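Local atomic coordinates of VirX1 (Cyanophage Syn10, PDB entry 6QGM), a protein that iodinates diverse substrates as a viral halogenase, probably in a flavin-dependent reaction like its tryptophan halogenase relatives. Residues Gly191-Glu199 with Ser230-Gly238. Residues are numbered along the deposited sequence; the frame is centred on the assembly and turned at random.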
ATOM      1  N   GLY B 191       3.245  25.582 -42.400  1.00 78.10           N
ATOM      2  CA  GLY B 191       3.598  26.827 -41.705  1.00 76.50           C
ATOM      3  C   GLY B 191       4.461  26.603 -40.481  1.00 74.82           C
ATOM      4  O   GLY B 191       4.496  25.484 -39.960  1.00 72.78           O
ATOM      5  N   LYS B 192       5.180  27.653 -40.095  1.00 75.93           N
ATOM      6  CA  LYS B 192       6.016  27.740 -38.873  1.00 74.69           C
ATOM      7  C   LYS B 192       5.185  28.469 -37.814  1.00 70.87           C
ATOM      8  O   LYS B 192       4.720  29.585 -38.106  1.00 72.95           O
ATOM      9  CB  LYS B 192       7.319  28.485 -39.194  1.00 79.01           C
ATOM     10  CG  LYS B 192       8.205  28.805 -37.995  1.00 80.65           C
ATOM     11  CD  LYS B 192       9.600  29.202 -38.344  1.00 82.94           C
ATOM     12  CE  LYS B 192      10.304  29.920 -37.215  1.00 84.55           C
ATOM     13  NZ  LYS B 192      11.425  30.726 -37.752  1.00 86.74           N
ATOM     14  N   VAL B 193       4.966  27.836 -36.661  1.00 66.79           N
ATOM     15  CA  VAL B 193       4.395  28.481 -35.441  1.00 65.84           C
ATOM     16  C   VAL B 193       5.454  29.428 -34.869  1.00 68.28           C
ATOM     17  O   VAL B 193       6.514  28.919 -34.460  1.00 68.69           O
ATOM     18  CB  VAL B 193       3.979  27.441 -34.389  1.00 62.27           C
ATOM     19  CG1 VAL B 193       3.534  28.106 -33.095  1.00 61.52           C
ATOM     20  CG2 VAL B 193       2.901  26.528 -34.945  1.00 61.93           C
ATOM     21  N   THR B 194       5.180  30.739 -34.855  1.00 69.84           N
ATOM     22  CA  THR B 194       6.148  31.799 -34.462  1.00 69.76           C
ATOM     23  C   THR B 194       5.808  32.357 -33.078  1.00 68.28           C
ATOM     24  O   THR B 194       6.753  32.763 -32.383  1.00 67.06           O
ATOM     25  CB  THR B 194       6.229  32.916 -35.510  1.00 72.37           C
ATOM     26  OG1 THR B 194       4.992  33.630 -35.589  1.00 72.48           O
ATOM     27  CG2 THR B 194       6.602  32.383 -36.876  1.00 73.63           C
ATOM     28  N   GLY B 195       4.529  32.382 -32.693  1.00 68.53           N
ATOM     29  CA  GLY B 195       4.079  32.996 -31.430  1.00 69.03           C
ATOM     30  C   GLY B 195       2.687  32.541 -31.020  1.00 70.10           C
ATOM     31  O   GLY B 195       2.149  31.572 -31.621  1.00 69.78           O
ATOM     32  N   TYR B 196       2.109  33.234 -30.034  1.00 68.90           N
ATOM     33  CA  TYR B 196       0.798  32.892 -29.418  1.00 68.40           C
ATOM     34  C   TYR B 196       0.207  34.120 -28.737  1.00 65.68           C
ATOM     35  O   TYR B 196       0.926  35.043 -28.478  1.00 64.38           O
ATOM     36  CB  TYR B 196       0.975  31.802 -28.361  1.00 68.25           C
ATOM     37  CG  TYR B 196       1.749  32.263 -27.156  1.00 68.94           C
ATOM     38  CD1 TYR B 196       3.125  32.137 -27.117  1.00 69.55           C
ATOM     39  CD2 TYR B 196       1.122  32.806 -26.051  1.00 69.18           C
ATOM     40  CE1 TYR B 196       3.870  32.532 -26.018  1.00 69.85           C
ATOM     41  CE2 TYR B 196       1.862  33.253 -24.963  1.00 70.32           C
ATOM     42  CZ  TYR B 196       3.232  33.082 -24.931  1.00 70.43           C
ATOM     43  OH  TYR B 196       3.968  33.476 -23.863  1.00 72.35           O
ATOM     44  N   GLN B 197      -1.082  34.075 -28.422  1.00 66.77           N
ATOM     45  CA  GLN B 197      -1.838  35.109 -27.659  1.00 68.19           C
ATOM     46  C   GLN B 197      -2.639  34.356 -26.588  1.00 70.94           C
ATOM     47  O   GLN B 197      -3.451  33.508 -26.959  1.00 72.33           O
ATOM     48  CB  GLN B 197      -2.738  35.855 -28.646  1.00 67.77           C
ATOM     49  CG  GLN B 197      -3.803  36.744 -28.010  1.00 68.68           C
ATOM     50  CD  GLN B 197      -3.212  37.862 -27.208  1.00 69.77           C
ATOM     51  OE1 GLN B 197      -2.180  38.405 -27.572  1.00 74.96           O
ATOM     52  NE2 GLN B 197      -3.881  38.223 -26.121  1.00 69.82           N
ATOM     53  N   LYS B 198      -2.436  34.708 -25.326  1.00 76.00           N
ATOM     54  CA  LYS B 198      -3.218  34.120 -24.204  1.00 76.47           C
ATOM     55  C   LYS B 198      -4.586  34.793 -24.195  1.00 73.65           C
ATOM     56  O   LYS B 198      -4.762  35.784 -24.910  1.00 76.02           O
ATOM     57  CB  LYS B 198      -2.457  34.265 -22.885  1.00 81.17           C
ATOM     58  CG  LYS B 198      -1.052  33.698 -22.918  1.00 83.67           C
ATOM     59  CD  LYS B 198      -0.675  32.711 -21.822  1.00 87.38           C
ATOM     60  CE  LYS B 198      -0.009  31.452 -22.344  1.00 90.69           C
ATOM     61  NZ  LYS B 198       0.999  30.954 -21.389  1.00 92.31           N
ATOM     62  N   GLU B 199      -5.529  34.252 -23.431  1.00 71.26           N
ATOM     63  CA  GLU B 199      -6.928  34.727 -23.412  1.00 72.62           C
ATOM     64  C   GLU B 199      -6.990  36.072 -22.677  1.00 72.66           C
ATOM     65  O   GLU B 199      -7.705  36.971 -23.153  1.00 77.36           O
ATOM     66  CB  GLU B 199      -7.839  33.703 -22.739  1.00 72.93           C
ATOM     67  CG  GLU B 199      -8.502  32.698 -23.666  1.00 73.02           C
ATOM     68  CD  GLU B 199      -9.485  33.262 -24.688  1.00 75.67           C
ATOM     69  OE1 GLU B 199     -10.077  34.328 -24.444  1.00 78.30           O
ATOM     70  OE2 GLU B 199      -9.630  32.653 -25.732  1.00 80.28           O
ATOM     71  N   SER B 230       9.719  21.393 -27.532  1.00 58.49           N
ATOM     72  CA  SER B 230       8.552  21.571 -26.634  1.00 56.77           C
ATOM     73  C   SER B 230       8.082  23.021 -26.734  1.00 58.50           C
ATOM     74  O   SER B 230       8.025  23.695 -25.691  1.00 60.66           O
ATOM     75  CB  SER B 230       8.873  21.176 -25.206  1.00 55.53           C
ATOM     76  OG  SER B 230       7.686  21.125 -24.430  1.00 56.09           O
ATOM     77  N   LEU B 231       7.776  23.485 -27.951  1.00 57.05           N
ATOM     78  CA  LEU B 231       7.462  24.910 -28.235  1.00 56.34           C
ATOM     79  C   LEU B 231       6.208  25.355 -27.476  1.00 55.66           C
ATOM     80  O   LEU B 231       6.223  26.457 -26.954  1.00 55.44           O
ATOM     81  CB  LEU B 231       7.297  25.100 -29.743  1.00 55.97           C
ATOM     82  CG  LEU B 231       7.103  26.546 -30.176  1.00 56.52           C
ATOM     83  CD1 LEU B 231       8.371  27.364 -29.876  1.00 58.58           C
ATOM     84  CD2 LEU B 231       6.689  26.631 -31.651  1.00 56.09           C
ATOM     85  N   LEU B 232       5.151  24.548 -27.440  1.00 58.06           N
ATOM     86  CA  LEU B 232       3.831  24.948 -26.862  1.00 57.63           C
ATOM     87  C   LEU B 232       3.812  24.673 -25.352  1.00 55.82           C
ATOM     88  O   LEU B 232       3.464  25.580 -24.592  1.00 55.36           O
ATOM     89  CB  LEU B 232       2.695  24.218 -27.588  1.00 57.15           C
ATOM     90  CG  LEU B 232       2.111  24.952 -28.798  1.00 59.61           C
ATOM     91  CD1 LEU B 232       3.172  25.338 -29.823  1.00 57.94           C
ATOM     92  CD2 LEU B 232       1.020  24.109 -29.447  1.00 59.69           C
ATOM     93  N   LEU B 233       4.190  23.469 -24.927  1.00 55.29           N
ATOM     94  CA  LEU B 233       4.105  23.054 -23.503  1.00 54.49           C
ATOM     95  C   LEU B 233       5.204  23.757 -22.705  1.00 54.31           C
ATOM     96  O   LEU B 233       4.879  24.500 -21.745  1.00 51.59           O
ATOM     97  CB  LEU B 233       4.224  21.528 -23.410  1.00 52.95           C
ATOM     98  CG  LEU B 233       4.155  20.955 -21.997  1.00 53.53           C
ATOM     99  CD1 LEU B 233       2.963  21.521 -21.238  1.00 53.93           C
ATOM    100  CD2 LEU B 233       4.092  19.439 -22.018  1.00 53.72           C
ATOM    101  N   GLY B 234       6.455  23.523 -23.104  1.00 55.74           N
ATOM    102  CA  GLY B 234       7.663  24.021 -22.411  1.00 58.82           C
ATOM    103  C   GLY B 234       7.843  25.526 -22.585  1.00 60.62           C
ATOM    104  O   GLY B 234       7.915  26.205 -21.551  1.00 63.05           O
ATOM    105  N   GLU B 235       7.923  26.024 -23.827  1.00 61.34           N
ATOM    106  CA  GLU B 235       8.247  27.440 -24.112  1.00 66.80           C
ATOM    107  C   GLU B 235       7.007  28.299 -23.842  1.00 67.19           C
ATOM    108  O   GLU B 235       7.041  29.068 -22.866  1.00 71.67           O
ATOM    109  CB  GLU B 235       8.819  27.657 -25.520  1.00 69.25           C
ATOM    110  CG  GLU B 235       9.409  29.071 -25.658  1.00 73.27           C
ATOM    111  CD  GLU B 235      10.054  29.451 -26.977  1.00 78.62           C
ATOM    112  OE1 GLU B 235      10.999  28.754 -27.364  1.00 84.21           O
ATOM    113  OE2 GLU B 235       9.631  30.460 -27.603  1.00 79.62           O
ATOM    114  N   PHE B 236       5.955  28.184 -24.651  1.00 66.40           N
ATOM    115  CA  PHE B 236       4.794  29.111 -24.637  1.00 66.14           C
ATOM    116  C   PHE B 236       4.037  29.010 -23.303  1.00 64.83           C
ATOM    117  O   PHE B 236       3.744  30.082 -22.765  1.00 63.32           O
ATOM    118  CB  PHE B 236       3.848  28.859 -25.815  1.00 67.41           C
ATOM    119  CG  PHE B 236       4.382  29.157 -27.196  1.00 69.01           C
ATOM    120  CD1 PHE B 236       5.584  29.826 -27.386  1.00 69.74           C
ATOM    121  CD2 PHE B 236       3.637  28.808 -28.316  1.00 71.15           C
ATOM    122  CE1 PHE B 236       6.036  30.121 -28.665  1.00 70.23           C
ATOM    123  CE2 PHE B 236       4.092  29.104 -29.594  1.00 72.57           C
ATOM    124  CZ  PHE B 236       5.290  29.763 -29.768  1.00 71.15           C
ATOM    125  N   MET B 237       3.714  27.803 -22.813  1.00 65.94           N
ATOM    126  CA  MET B 237       2.949  27.593 -21.548  1.00 65.48           C
ATOM    127  C   MET B 237       3.915  27.574 -20.356  1.00 62.99           C
ATOM    128  O   MET B 237       3.445  27.616 -19.199  1.00 60.68           O
ATOM    129  CB  MET B 237       2.139  26.291 -21.576  1.00 68.61           C
ATOM    130  CG  MET B 237       0.929  26.320 -22.521  1.00 73.99           C
ATOM    131  SD  MET B 237      -0.364  27.527 -22.116  1.00 79.78           S
ATOM    132  CE  MET B 237      -0.504  27.165 -20.374  1.00 80.51           C
ATOM    133  N   GLY B 238       5.218  27.497 -20.625  1.00 60.62           N
ATOM    134  CA  GLY B 238       6.279  27.652 -19.614  1.00 58.97           C
ATOM    135  C   GLY B 238       6.359  26.503 -18.627  1.00 56.79           C
ATOM    136  O   GLY B 238       6.823  26.741 -17.523  1.00 56.81           O
TER
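Phe236 meets Tyr196 over one face and Val193 at its edge, fastening the short helix 231-236 to strand 187-198 of the eight-stranded mixed sheet in what is probably the Rossmann-type, FAD-binding part of this halogenase. The two aromatic rings meet obliquely, with planes at 43° and centroids 4.7 Å apart, and Tyr196 CD1 sits toward the rim of the Phe236 face. Near the plane of that ring, Val193 CG1 approaches Phe236 CE2 to 3.7 Å; the same methyl also touches Leu231 CD2 at 3.8 Å. Tyr196 carries CG between its backbone N and carbonyl carbon (chi1 68°), which sets its ring against Phe236. The bent chain of Lys198 brings NZ within 3.2 Å of Phe236 O, a hydrogen bond whose donor is tilted 33° from the carbonyl plane. A classic bulge opposite Ile210, formed by Thr194 and Gly195, falls between Val193 and Tyr196, whose CB atoms both point toward the helix. In a wider pi-type turn, Leu231 O lies over the other face of the Phe236 ring and accepts the N-H of Phe236. Phe206 of the adjoining strand also touches Phe236, and Asp224 OD2 accepts hydrogen bonds from the backbone N of both Leu232 and Leu233.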